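Local coordinates for outer membrane protein OMP121 (Bacteroides thetaiotaomicron, PDB 5FQ8) that probably imports a nutrient, perhaps a peptide, across the outer membrane as a calcium-binding, TonB-dependent beta-barrel receptor that works with surface lipoproteins, at residues Ile341-Gln349 with Tyr359-Tyr370; Tyr812-Asp820 with Ser909-Pro917. One frame throughout, in Å; residues are numbered along the deposited sequence.

Contact 1. Residues Ile341-Gln349 with Tyr359-Tyr370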
loop_
_atom_site.group_PDB
_atom_site.type_symbol
_atom_site.label_atom_id
_atom_site.label_comp_id
_atom_site.label_asym_id
_atom_site.label_seq_id
_atom_site.Cartn_x
_atom_site.Cartn_y
_atom_site.Cartn_z
ATOM N N ILE B 341 21.966 34.602 7.793
ATOM C CA ILE B 341 22.397 33.223 7.979
ATOM C C ILE B 341 22.989 32.696 6.684
ATOM O O ILE B 341 22.433 32.906 5.603
ATOM C CB ILE B 341 21.222 32.347 8.437
ATOM C CG1 ILE B 341 20.707 32.829 9.788
ATOM C CG2 ILE B 341 21.659 30.906 8.529
ATOM C CD1 ILE B 341 21.765 32.898 10.836
ATOM N N SER B 342 24.119 32.014 6.789
ATOM C CA SER B 342 24.793 31.456 5.622
ATOM C C SER B 342 24.168 30.118 5.260
ATOM O O SER B 342 24.359 29.131 5.971
ATOM C CB SER B 342 26.279 31.295 5.910
ATOM O OG SER B 342 26.943 30.663 4.838
ATOM N N ILE B 343 23.459 30.075 4.134
ATOM C CA ILE B 343 22.792 28.847 3.714
ATOM C C ILE B 343 23.802 27.794 3.271
ATOM O O ILE B 343 23.712 26.630 3.666
ATOM C CB ILE B 343 21.783 29.137 2.597
ATOM C CG1 ILE B 343 20.669 30.004 3.115
ATOM C CG2 ILE B 343 21.186 27.873 2.086
ATOM C CD1 ILE B 343 19.599 30.170 2.108
ATOM N N ILE B 344 24.764 28.165 2.421
ATOM C CA ILE B 344 25.702 27.156 1.950
ATOM C C ILE B 344 26.583 26.664 3.074
ATOM O O ILE B 344 27.318 25.687 2.904
ATOM C CB ILE B 344 26.576 27.675 0.801
ATOM C CG1 ILE B 344 27.435 28.834 1.287
ATOM C CG2 ILE B 344 25.734 28.029 -0.384
ATOM C CD1 ILE B 344 28.221 29.452 0.213
ATOM N N GLY B 345 26.553 27.327 4.214
ATOM C CA GLY B 345 27.234 26.777 5.364
ATOM C C GLY B 345 26.484 25.697 6.096
ATOM O O GLY B 345 26.955 25.237 7.138
ATOM N N LEU B 346 25.336 25.276 5.580
ATOM C CA LEU B 346 24.526 24.256 6.210
ATOM C C LEU B 346 24.645 22.886 5.567
ATOM O O LEU B 346 24.014 21.954 6.054
ATOM C CB LEU B 346 23.059 24.678 6.199
ATOM C CG LEU B 346 22.668 26.002 6.823
ATOM C CD1 LEU B 346 21.317 26.350 6.293
ATOM C CD2 LEU B 346 22.650 25.884 8.320
ATOM N N GLU B 347 25.424 22.731 4.496
ATOM C CA GLU B 347 25.422 21.496 3.716
ATOM C C GLU B 347 26.266 20.407 4.352
ATOM O O GLU B 347 25.953 19.223 4.215
ATOM C CB GLU B 347 25.927 21.789 2.305
ATOM C CG GLU B 347 25.999 20.608 1.351
ATOM C CD GLU B 347 26.635 20.971 0.021
ATOM O OE1 GLU B 347 27.207 22.075 -0.068
ATOM O OE2 GLU B 347 26.560 20.166 -0.934
ATOM N N ASP B 348 27.333 20.786 5.043
ATOM C CA ASP B 348 28.219 19.844 5.718
ATOM C C ASP B 348 27.483 19.160 6.861
ATOM O O ASP B 348 27.218 19.780 7.892
ATOM C CB ASP B 348 29.450 20.594 6.227
ATOM C CG ASP B 348 30.465 19.691 6.861
ATOM O OD1 ASP B 348 30.421 18.478 6.606
ATOM O OD2 ASP B 348 31.318 20.212 7.612
ATOM N N GLN B 349 27.142 17.887 6.691
ATOM C CA GLN B 349 26.461 17.162 7.754
ATOM C C GLN B 349 27.402 16.662 8.836
ATOM O O GLN B 349 26.927 16.188 9.861
ATOM C CB GLN B 349 25.692 15.987 7.180
ATOM C CG GLN B 349 24.675 16.377 6.171
ATOM C CD GLN B 349 23.571 17.196 6.768
ATOM O OE1 GLN B 349 22.885 16.752 7.671
ATOM N NE2 GLN B 349 23.401 18.404 6.278
ATOM N N TYR B 359 19.512 21.795 13.835
ATOM C CA TYR B 359 19.369 22.821 12.814
ATOM C C TYR B 359 18.962 24.148 13.438
ATOM O O TYR B 359 18.275 24.183 14.453
ATOM C CB TYR B 359 18.330 22.371 11.811
ATOM C CG TYR B 359 18.175 23.243 10.600
ATOM C CD1 TYR B 359 19.252 23.538 9.784
ATOM C CD2 TYR B 359 16.932 23.740 10.249
ATOM C CE1 TYR B 359 19.096 24.329 8.669
ATOM C CE2 TYR B 359 16.768 24.523 9.149
ATOM C CZ TYR B 359 17.849 24.816 8.359
ATOM O OH TYR B 359 17.672 25.600 7.257
ATOM N N TYR B 360 19.385 25.254 12.824
ATOM C CA TYR B 360 19.305 26.527 13.526
ATOM C C TYR B 360 17.872 26.975 13.788
ATOM O O TYR B 360 17.659 27.835 14.646
ATOM C CB TYR B 360 20.078 27.607 12.767
ATOM C CG TYR B 360 19.488 28.017 11.449
ATOM C CD1 TYR B 360 19.838 27.367 10.288
ATOM C CD2 TYR B 360 18.595 29.062 11.364
ATOM C CE1 TYR B 360 19.307 27.728 9.094
ATOM C CE2 TYR B 360 18.056 29.427 10.170
ATOM C CZ TYR B 360 18.416 28.754 9.041
ATOM O OH TYR B 360 17.891 29.100 7.833
ATOM N N THR B 361 16.878 26.408 13.104
ATOM C CA THR B 361 15.522 26.852 13.342
ATOM C C THR B 361 14.540 25.685 13.338
ATOM O O THR B 361 14.619 24.811 12.474
ATOM C CB THR B 361 15.115 27.886 12.311
ATOM O OG1 THR B 361 13.810 28.371 12.634
ATOM C CG2 THR B 361 15.132 27.284 10.933
ATOM N N PRO B 362 13.624 25.637 14.284
ATOM C CA PRO B 362 12.745 24.479 14.394
ATOM C C PRO B 362 11.337 24.774 13.965
ATOM O O PRO B 362 10.419 24.076 14.391
ATOM C CB PRO B 362 12.790 24.188 15.882
ATOM C CG PRO B 362 12.809 25.559 16.483
ATOM C CD PRO B 362 13.607 26.425 15.526
ATOM N N TYR B 363 11.145 25.788 13.139
ATOM C CA TYR B 363 9.812 26.313 12.893
ATOM C C TYR B 363 9.282 25.819 11.552
ATOM O O TYR B 363 9.207 26.555 10.576
ATOM C CB TYR B 363 9.838 27.829 12.967
ATOM C CG TYR B 363 10.150 28.400 14.339
ATOM C CD1 TYR B 363 9.457 27.989 15.459
ATOM C CD2 TYR B 363 11.142 29.346 14.507
ATOM C CE1 TYR B 363 9.736 28.512 16.700
ATOM C CE2 TYR B 363 11.428 29.864 15.744
ATOM C CZ TYR B 363 10.721 29.442 16.838
ATOM O OH TYR B 363 11.003 29.953 18.076
ATOM N N GLY B 364 8.886 24.555 11.525
ATOM C CA GLY B 364 8.169 24.063 10.376
ATOM C C GLY B 364 8.989 23.874 9.132
ATOM O O GLY B 364 8.425 23.693 8.054
ATOM N N VAL B 365 10.305 23.907 9.243
ATOM C CA VAL B 365 11.207 23.789 8.117
ATOM C C VAL B 365 12.391 22.934 8.541
ATOM O O VAL B 365 12.610 22.688 9.721
ATOM C CB VAL B 365 11.687 25.166 7.629
ATOM C CG1 VAL B 365 10.541 25.969 7.066
ATOM C CG2 VAL B 365 12.360 25.902 8.762
ATOM N N MET B 366 13.181 22.521 7.555
ATOM C CA MET B 366 14.320 21.640 7.764
ATOM C C MET B 366 15.481 22.071 6.889
ATOM O O MET B 366 15.323 22.844 5.944
ATOM C CB MET B 366 13.976 20.189 7.446
ATOM C CG MET B 366 13.432 19.379 8.595
ATOM S SD MET B 366 13.752 17.667 8.233
ATOM C CE MET B 366 15.508 17.669 8.406
ATOM N N ASN B 367 16.651 21.537 7.201
ATOM C CA ASN B 367 17.859 21.812 6.439
ATOM C C ASN B 367 17.649 21.453 4.979
ATOM O O ASN B 367 17.429 20.279 4.670
ATOM C CB ASN B 367 19.021 21.015 7.012
ATOM C CG ASN B 367 20.355 21.422 6.432
ATOM O OD1 ASN B 367 20.460 21.777 5.269
ATOM N ND2 ASN B 367 21.390 21.364 7.253
ATOM N N PRO B 368 17.746 22.408 4.056
ATOM C CA PRO B 368 17.402 22.117 2.661
ATOM C C PRO B 368 18.266 21.056 2.046
ATOM O O PRO B 368 17.806 20.323 1.167
ATOM C CB PRO B 368 17.614 23.464 1.963
ATOM C CG PRO B 368 17.633 24.474 3.040
ATOM C CD PRO B 368 18.228 23.785 4.216
ATOM N N TYR B 369 19.515 20.951 2.467
ATOM C CA TYR B 369 20.366 19.922 1.900
ATOM C C TYR B 369 19.997 18.547 2.423
ATOM O O TYR B 369 20.227 17.550 1.735
ATOM C CB TYR B 369 21.824 20.229 2.196
ATOM C CG TYR B 369 22.342 21.498 1.556
ATOM C CD1 TYR B 369 22.814 21.497 0.259
ATOM C CD2 TYR B 369 22.375 22.686 2.261
ATOM C CE1 TYR B 369 23.300 22.633 -0.315
ATOM C CE2 TYR B 369 22.859 23.828 1.695
ATOM C CZ TYR B 369 23.324 23.800 0.404
ATOM O OH TYR B 369 23.814 24.951 -0.162
ATOM N N TYR B 370 19.432 18.466 3.630
ATOM C CA TYR B 370 18.894 17.195 4.092
ATOM C C TYR B 370 17.719 16.771 3.229
ATOM O O TYR B 370 17.659 15.630 2.772
ATOM C CB TYR B 370 18.477 17.280 5.568
ATOM C CG TYR B 370 18.055 15.934 6.114
ATOM C CD1 TYR B 370 16.771 15.449 5.905
ATOM C CD2 TYR B 370 18.952 15.134 6.800
ATOM C CE1 TYR B 370 16.395 14.218 6.365
ATOM C CE2 TYR B 370 18.577 13.894 7.269
ATOM C CZ TYR B 370 17.301 13.447 7.048
ATOM O OH TYR B 370 16.933 12.217 7.504
#

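Contact 2. Residues Tyr812-Asp820 with Ser909-Pro917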
loop_
_atom_site.group_PDB
_atom_site.type_symbol
_atom_site.label_atom_id
_atom_site.label_comp_id
_atom_site.label_asym_id
_atom_site.label_seq_id
_atom_site.Cartn_x
_atom_site.Cartn_y
_atom_site.Cartn_z
ATOM N N TYR B 812 23.800 36.825 -42.359
ATOM C CA TYR B 812 24.935 37.356 -43.108
ATOM C C TYR B 812 25.824 36.197 -43.545
ATOM O O TYR B 812 26.623 35.687 -42.759
ATOM C CB TYR B 812 25.714 38.374 -42.291
ATOM C CG TYR B 812 26.987 38.816 -42.963
ATOM C CD1 TYR B 812 26.954 39.589 -44.108
ATOM C CD2 TYR B 812 28.224 38.449 -42.455
ATOM C CE1 TYR B 812 28.115 39.988 -44.732
ATOM C CE2 TYR B 812 29.390 38.841 -43.068
ATOM C CZ TYR B 812 29.332 39.611 -44.207
ATOM O OH TYR B 812 30.494 40.009 -44.827
ATOM N N LYS B 813 25.699 35.806 -44.809
ATOM C CA LYS B 813 26.467 34.698 -45.364
ATOM C C LYS B 813 26.147 33.421 -44.612
ATOM O O LYS B 813 25.092 32.817 -44.825
ATOM C CB LYS B 813 27.974 34.974 -45.314
ATOM C CG LYS B 813 28.503 35.853 -46.414
ATOM C CD LYS B 813 29.851 36.438 -46.029
ATOM C CE LYS B 813 30.703 36.819 -47.246
ATOM N NZ LYS B 813 30.164 37.971 -48.005
ATOM N N GLY B 814 27.045 33.008 -43.728
ATOM C CA GLY B 814 26.832 31.778 -42.997
ATOM C C GLY B 814 26.279 31.971 -41.604
ATOM O O GLY B 814 25.866 31.002 -40.973
ATOM N N ILE B 815 26.254 33.187 -41.118
ATOM C CA ILE B 815 25.857 33.479 -39.750
ATOM C C ILE B 815 24.366 33.764 -39.699
ATOM O O ILE B 815 23.792 34.311 -40.641
ATOM C CB ILE B 815 26.681 34.655 -39.201
ATOM C CG1 ILE B 815 28.149 34.284 -39.184
ATOM C CG2 ILE B 815 26.256 35.030 -37.803
ATOM C CD1 ILE B 815 28.933 35.037 -40.160
ATOM N N SER B 816 23.727 33.333 -38.613
ATOM C CA SER B 816 22.321 33.612 -38.351
ATOM C C SER B 816 22.186 34.209 -36.959
ATOM O O SER B 816 23.006 33.949 -36.081
ATOM C CB SER B 816 21.473 32.356 -38.462
ATOM O OG SER B 816 22.123 31.386 -39.259
ATOM N N LEU B 817 21.176 35.044 -36.768
ATOM C CA LEU B 817 20.857 35.532 -35.437
ATOM C C LEU B 817 19.358 35.684 -35.302
ATOM O O LEU B 817 18.693 36.180 -36.208
ATOM C CB LEU B 817 21.531 36.857 -35.130
ATOM C CG LEU B 817 21.444 37.258 -33.671
ATOM C CD1 LEU B 817 22.077 36.187 -32.866
ATOM C CD2 LEU B 817 22.191 38.524 -33.471
ATOM N N GLY B 818 18.838 35.241 -34.171
ATOM C CA GLY B 818 17.421 35.338 -33.898
ATOM C C GLY B 818 17.177 35.831 -32.496
ATOM O O GLY B 818 17.815 35.378 -31.548
ATOM N N ILE B 819 16.272 36.787 -32.354
ATOM C CA ILE B 819 15.989 37.404 -31.070
ATOM C C ILE B 819 14.486 37.533 -30.961
ATOM O O ILE B 819 13.870 38.243 -31.762
ATOM C CB ILE B 819 16.653 38.778 -30.926
ATOM C CG1 ILE B 819 18.156 38.638 -31.056
ATOM C CG2 ILE B 819 16.360 39.335 -29.581
ATOM C CD1 ILE B 819 18.900 39.891 -30.756
ATOM N N ASP B 820 13.891 36.848 -29.993
ATOM C CA ASP B 820 12.450 36.884 -29.813
ATOM C C ASP B 820 12.101 37.412 -28.430
ATOM O O ASP B 820 12.734 37.047 -27.437
ATOM C CB ASP B 820 11.857 35.507 -30.037
ATOM C CG ASP B 820 12.315 34.908 -31.313
ATOM O OD1 ASP B 820 13.481 34.492 -31.369
ATOM O OD2 ASP B 820 11.518 34.871 -32.266
ATOM N N SER B 909 14.160 33.899 -26.383
ATOM C CA SER B 909 15.257 33.111 -26.932
ATOM C C SER B 909 16.197 33.977 -27.751
ATOM O O SER B 909 15.793 34.982 -28.336
ATOM C CB SER B 909 14.735 31.988 -27.815
ATOM O OG SER B 909 14.047 32.523 -28.926
ATOM N N VAL B 910 17.458 33.561 -27.806
ATOM C CA VAL B 910 18.448 34.118 -28.727
ATOM C C VAL B 910 19.275 32.973 -29.297
ATOM O O VAL B 910 19.877 32.207 -28.541
ATOM C CB VAL B 910 19.362 35.144 -28.037
ATOM C CG1 VAL B 910 20.459 35.576 -28.978
ATOM C CG2 VAL B 910 18.574 36.333 -27.587
ATOM N N VAL B 911 19.330 32.861 -30.624
ATOM C CA VAL B 911 20.056 31.782 -31.295
ATOM C C VAL B 911 21.090 32.364 -32.257
ATOM O O VAL B 911 20.731 33.071 -33.201
ATOM C CB VAL B 911 19.107 30.846 -32.054
ATOM C CG1 VAL B 911 19.838 29.600 -32.429
ATOM C CG2 VAL B 911 17.920 30.517 -31.219
ATOM N N LEU B 912 22.359 32.028 -32.049
ATOM C CA LEU B 912 23.451 32.440 -32.925
ATOM C C LEU B 912 23.966 31.210 -33.659
ATOM O O LEU B 912 24.605 30.344 -33.058
ATOM C CB LEU B 912 24.567 33.113 -32.131
ATOM C CG LEU B 912 25.795 33.525 -32.938
ATOM C CD1 LEU B 912 25.352 34.407 -34.042
ATOM C CD2 LEU B 912 26.825 34.238 -32.113
ATOM N N GLY B 913 23.709 31.140 -34.951
ATOM C CA GLY B 913 24.080 29.982 -35.752
ATOM C C GLY B 913 25.177 30.301 -36.748
ATOM O O GLY B 913 25.160 31.357 -37.383
ATOM N N TRP B 914 26.129 29.378 -36.883
ATOM C CA TRP B 914 27.185 29.481 -37.888
ATOM C C TRP B 914 27.226 28.228 -38.760
ATOM O O TRP B 914 27.809 27.217 -38.374
ATOM C CB TRP B 914 28.541 29.713 -37.248
ATOM C CG TRP B 914 29.605 29.853 -38.269
ATOM C CD1 TRP B 914 29.439 30.166 -39.576
ATOM C CD2 TRP B 914 31.008 29.670 -38.075
ATOM N NE1 TRP B 914 30.646 30.193 -40.213
ATOM C CE2 TRP B 914 31.629 29.896 -39.312
ATOM C CE3 TRP B 914 31.798 29.337 -36.975
ATOM C CZ2 TRP B 914 33.004 29.804 -39.482
ATOM C CZ3 TRP B 914 33.166 29.243 -37.146
ATOM C CH2 TRP B 914 33.753 29.477 -38.388
ATOM N N ASP B 915 26.642 28.311 -39.949
ATOM C CA ASP B 915 26.771 27.263 -40.954
ATOM C C ASP B 915 28.142 27.375 -41.622
ATOM O O ASP B 915 28.446 28.399 -42.234
ATOM C CB ASP B 915 25.656 27.413 -41.985
ATOM C CG ASP B 915 24.905 26.137 -42.227
ATOM O OD1 ASP B 915 25.552 25.074 -42.354
ATOM O OD2 ASP B 915 23.657 26.205 -42.295
ATOM N N LEU B 916 28.972 26.339 -41.511
ATOM C CA LEU B 916 30.318 26.414 -42.079
ATOM C C LEU B 916 30.265 26.391 -43.606
ATOM O O LEU B 916 29.447 25.680 -44.192
ATOM C CB LEU B 916 31.193 25.264 -41.591
ATOM C CG LEU B 916 31.526 25.129 -40.108
ATOM C CD1 LEU B 916 32.726 24.249 -39.963
ATOM C CD2 LEU B 916 31.792 26.463 -39.483
ATOM N N PRO B 917 31.140 27.139 -44.271
ATOM C CA PRO B 917 31.164 27.148 -45.736
ATOM C C PRO B 917 31.466 25.778 -46.318
ATOM O O PRO B 917 32.428 25.115 -45.924
ATOM C CB PRO B 917 32.291 28.132 -46.048
ATOM C CG PRO B 917 33.182 28.049 -44.843
ATOM C CD PRO B 917 32.225 27.954 -43.706
#

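Contact 1. Residues Ile341-Gln349 with Tyr359-Tyr370
Glu347 lies across the ring of Tyr369, its CB over the centre of one face, 3.5 Å from the centroid, a CH-pi contact. With CG anti to the backbone N (chi1 180°) and the chain extended beyond it, the aliphatic part runs over the CD1-CE1 side and lays the carboxylate nearly flat on the ring, the planes 12° apart. Ile343 O meets the same ring at its edge, 3.5 Å from Tyr369 CE2, and Phe248 meets it edge-to-face.

The densely packed, buried side belongs to Leu346. Both its methyls meet Tyr359 and Tyr360, CD1 sitting at the two ring edges, 3.7 Å from Tyr360 CE1 and 3.8 Å from Tyr359 CE1, while Ile341 CG2 rests over a face of Tyr360. On the solvent side Glu347 is exposed, though it lies over a buried ring, and Gln349 reaches back with a weak bond from NE2 to Glu347 O. Replacing Tyr369 by an alanine removes the whole ring, which would probably open a gap beneath Glu347 and leave its side chain free to swing.

Between the two sides, Asn367 ND2 donates to Leu346 O (2.9 Å, 171° at the hydrogen), and it also bonds Asn354 O. Asn367 OD1 takes Tyr369 N as N-cap of helix 368-374. One amide thus satisfies a loop carbonyl and a helix end together, tying the loop after helix 330-335 to the start of helix 368-374, about 10 Å from a bound calcium ion at the Tyr369 side chain, by polar bonds as well as packing.

Contact 2. Residues Tyr812-Asp820 with Ser909-Pro917
Ser816 and Gly913 face each other as a hydrogen-bonded antiparallel pair, with Ser816 N 2.7 Å from Gly913 O and a return bond from Gly913 N to Ser816 O. Gly818 and Val911 repeat this two-bond ring, and single bonds lie at both ends: Asp820 N to Ser909 O and Asp915 N to Gly814 O. CA atoms of the non-hydrogen-bonded pairs add CA-H...O contacts to carbonyls of the neighbouring hydrogen-bonded pairs, as where Val910 CA lies 3.2 Å from Gly818 O.

Side chains on one face form an apolar row. Leu912 reaches toward the other strand because its CG is anti to the backbone N (chi1 177°), which brings CD1 to 3.9 Å from both Ile815 CG2 and Leu817 CD1; the two leucines cross obliquely, whereas Ile815 lies alongside Leu912. Farther along, Ile819 and Val910 lie side by side, with Ile819 CG1 4.2 Å from Val910 CG2. Trp914 turns its ring edge to Gly814 O, and Leu916 CD2 covers the centre of one ring face. Much of this row is on the surface, consistent with a lipid-facing barrel wall, and a detergent molecule lies near Val910.

The other face bears Ser816, Val911, Ser909 and Asp820, with Asp820 OD1 3.2 Å from Ser909 OG. Lys67 approaches both residues, through a weak hydrogen bond to Ser909 OG and a long, weak ion pair with Asp820.

A type II' turn from Tyr812 to Ile815 joins strand 802-812 to strand 815-825 as a beta hairpin, and Lys813 in it makes a salt bridge to Asp715. Leu817 and Ile819 bond back to strand 802-812, while Val910 and Leu912 bond to strand 928-941, placing the pair inside a continuous run of antiparallel barrel strands.

In the fold
The centres of the two contacts lie about 45 Å apart, their nearest atoms about 29 Å, and they share no element of structure. Contact 1 is the more buried: it folds irregular loop segments and the first turn of a helix together, chiefly through aromatic rings and one asparagine, with the neighbouring BT_2262 lipoprotein chain packing on Ser342 and Ile344. Contact 2 is partly buried and belongs to the barrel wall, where a regular backbone ladder does most of the holding and one apolar row probably faces the lipid. Similar buried areas, 520 and 536 Å², therefore arise from different means: side-chain interlocking in the loops, main-chain pairing in the strands.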